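Local coordinates for protein transcription regulator WhiB1 (Mycobacterium tuberculosis H37Rv, PDB 6ONO) that represses transcription, probably in response to redox state, and carries a [4Fe-4S] cluster that is stable to oxygen but very reactive to nitric oxide, at residues A[6-11]-A[38-43]. Sequence-based numbering, arbitrary orientation.
Sequences KAVCRD and NRCPVT. With SF4 (iron/sulfur cluster), chain E.
Val8 divides its methyls: CG2 sits against both Cys40 and the cluster, CG1 turns to Pro41. CG2 lies 3.8 Å from CB of Cys40 and reaches cluster sulfide S3, while CG1, set anti to the carbonyl carbon (chi1 -61°), approaches Pro41 CD at 4.0 Å. The Arg39 side chain runs extended from CG to NE past this valine, bringing NH1 to 3.9 Å from Val8 CG2; its NH2 forms a salt bridge with Glu12. Nearer the start of segment 6-11, Val42 CG1 packs against the aliphatic part of Lys6, 3.9 Å from CE, the side chains crossing at about a right angle. No hydrogen bond joins the segments; the shared cluster does. Cys9 SG binds iron FE1 at 2.3 Å, and Cys40 SG, anti to the backbone N (chi1 -177°), binds FE4 at 2.2 Å. Val42 N also donates a weak, fairly straight hydrogen bond (161°) to Cys40 SG, over 3.6 Å, and Ala7 CB sits 3.4 Å from sulfide S2. Cys37 and Cys46 probably complete the cysteine ligation of this WhiB-family cluster. Metal coordination and apolar packing thus tie the N-terminal to the helix-linking loop, and the N-H donor would probably temper charge on the Cys40 sulfur.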
loop_
_atom_site.group_PDB
_atom_site.type_symbol
_atom_site.label_atom_id
_atom_site.label_comp_id
_atom_site.label_asym_id
_atom_site.label_seq_id
_atom_site.Cartn_x
_atom_site.Cartn_y
_atom_site.Cartn_z
ATOM N N LYS A 6 -13.132 -8.502 -10.474
ATOM C CA LYS A 6 -12.471 -8.851 -11.724
ATOM C C LYS A 6 -10.986 -8.497 -11.745
ATOM O O LYS A 6 -10.359 -8.574 -12.806
ATOM C CB LYS A 6 -13.195 -8.189 -12.897
ATOM C CG LYS A 6 -14.588 -8.778 -13.157
ATOM C CD LYS A 6 -15.246 -8.154 -14.382
ATOM C CE LYS A 6 -15.915 -6.820 -14.068
ATOM N NZ LYS A 6 -17.095 -6.963 -13.165
ATOM N N ALA A 7 -10.419 -8.095 -10.610
ATOM C CA ALA A 7 -9.000 -7.758 -10.525
ATOM C C ALA A 7 -8.134 -9.000 -10.715
ATOM O O ALA A 7 -8.201 -9.929 -9.908
ATOM C CB ALA A 7 -8.709 -7.117 -9.171
ATOM N N VAL A 8 -7.298 -9.013 -11.760
ATOM C CA VAL A 8 -6.445 -10.183 -11.981
ATOM C C VAL A 8 -5.240 -10.215 -11.044
ATOM O O VAL A 8 -4.675 -11.294 -10.813
ATOM C CB VAL A 8 -5.973 -10.289 -13.442
ATOM C CG1 VAL A 8 -7.172 -10.425 -14.369
ATOM C CG2 VAL A 8 -5.129 -9.105 -13.839
ATOM N N CYS A 9 -4.842 -9.076 -10.471
ATOM C CA CYS A 9 -3.806 -9.106 -9.445
ATOM C C CYS A 9 -4.218 -9.921 -8.226
ATOM O O CYS A 9 -3.370 -10.220 -7.376
ATOM C CB CYS A 9 -3.454 -7.691 -9.003
ATOM S SG CYS A 9 -4.865 -6.726 -8.506
ATOM N N ARG A 10 -5.501 -10.256 -8.099
ATOM C CA ARG A 10 -5.916 -11.154 -7.034
ATOM C C ARG A 10 -5.229 -12.506 -7.131
ATOM O O ARG A 10 -5.243 -13.260 -6.155
ATOM C CB ARG A 10 -7.432 -11.310 -7.044
ATOM C CG ARG A 10 -8.131 -10.110 -6.453
ATOM C CD ARG A 10 -9.603 -10.080 -6.819
ATOM N NE ARG A 10 -10.345 -11.160 -6.180
ATOM C CZ ARG A 10 -10.813 -11.108 -4.936
ATOM N NH1 ARG A 10 -11.480 -12.138 -4.435
ATOM N NH2 ARG A 10 -10.608 -10.031 -4.190
ATOM N N ASP A 11 -4.637 -12.840 -8.283
ATOM C CA ASP A 11 -3.940 -14.113 -8.435
ATOM C C ASP A 11 -2.424 -13.946 -8.452
ATOM O O ASP A 11 -1.712 -14.854 -8.888
ATOM C CB ASP A 11 -4.407 -14.830 -9.704
ATOM C CG ASP A 11 -5.864 -15.250 -9.637
ATOM O OD1 ASP A 11 -6.250 -15.940 -8.667
ATOM O OD2 ASP A 11 -6.626 -14.889 -10.558
ATOM N N ASN A 38 -1.992 -4.674 -17.670
ATOM C CA ASN A 38 -2.267 -4.629 -19.101
ATOM C C ASN A 38 -3.167 -5.768 -19.557
ATOM O O ASN A 38 -3.769 -5.679 -20.631
ATOM C CB ASN A 38 -0.940 -4.647 -19.864
ATOM C CG ASN A 38 -0.264 -3.282 -19.881
ATOM O OD1 ASN A 38 -0.743 -2.341 -19.247
ATOM N ND2 ASN A 38 0.880 -3.184 -20.559
ATOM N N ARG A 39 -3.271 -6.839 -18.771
ATOM C CA ARG A 39 -4.209 -7.912 -19.060
ATOM C C ARG A 39 -5.350 -7.929 -18.047
ATOM O O ARG A 39 -5.927 -8.980 -17.766
ATOM C CB ARG A 39 -3.501 -9.266 -19.103
ATOM C CG ARG A 39 -2.744 -9.652 -17.861
ATOM C CD ARG A 39 -2.248 -11.086 -17.986
ATOM N NE ARG A 39 -1.228 -11.432 -16.998
ATOM C CZ ARG A 39 -1.484 -11.775 -15.743
ATOM N NH1 ARG A 39 -2.733 -11.812 -15.301
ATOM N NH2 ARG A 39 -0.486 -12.079 -14.925
ATOM N N CYS A 40 -5.689 -6.760 -17.508
ATOM C CA CYS A 40 -6.736 -6.625 -16.515
ATOM C C CYS A 40 -7.957 -5.963 -17.129
ATOM O O CYS A 40 -7.816 -4.943 -17.819
ATOM C CB CYS A 40 -6.239 -5.798 -15.328
ATOM S SG CYS A 40 -7.434 -5.640 -13.962
ATOM N N PRO A 41 -9.165 -6.495 -16.904
ATOM C CA PRO A 41 -10.354 -5.889 -17.522
ATOM C C PRO A 41 -10.836 -4.623 -16.832
ATOM O O PRO A 41 -11.617 -3.878 -17.441
ATOM C CB PRO A 41 -11.402 -7.003 -17.428
ATOM C CG PRO A 41 -11.003 -7.771 -16.225
ATOM C CD PRO A 41 -9.494 -7.733 -16.175
ATOM N N VAL A 42 -10.386 -4.332 -15.609
ATOM C CA VAL A 42 -10.914 -3.193 -14.862
ATOM C C VAL A 42 -9.834 -2.142 -14.621
ATOM O O VAL A 42 -9.845 -1.441 -13.603
ATOM C CB VAL A 42 -11.552 -3.653 -13.539
ATOM C CG1 VAL A 42 -12.853 -4.403 -13.820
ATOM C CG2 VAL A 42 -10.594 -4.538 -12.744
ATOM N N THR A 43 -8.924 -1.994 -15.587
ATOM C CA THR A 43 -7.799 -1.085 -15.414
ATOM C C THR A 43 -8.256 0.356 -15.263
ATOM O O THR A 43 -7.749 1.083 -14.402
ATOM C CB THR A 43 -6.838 -1.206 -16.589
ATOM O OG1 THR A 43 -6.497 -2.583 -16.786
ATOM C CG2 THR A 43 -5.582 -0.436 -16.288
HETATM FE FE1 SF4 E . -4.867 -5.054 -10.130
HETATM FE FE2 SF4 E . -3.596 -3.613 -12.055
HETATM FE FE3 SF4 E . -5.760 -2.543 -10.753
HETATM FE FE4 SF4 E . -6.116 -4.607 -12.493
HETATM S S1 SF4 E . -5.353 -2.537 -12.998
HETATM S S2 SF4 E . -7.033 -4.396 -10.435
HETATM S S3 SF4 E . -4.188 -5.786 -12.169
HETATM S S4 SF4 E . -3.751 -3.099 -9.817
#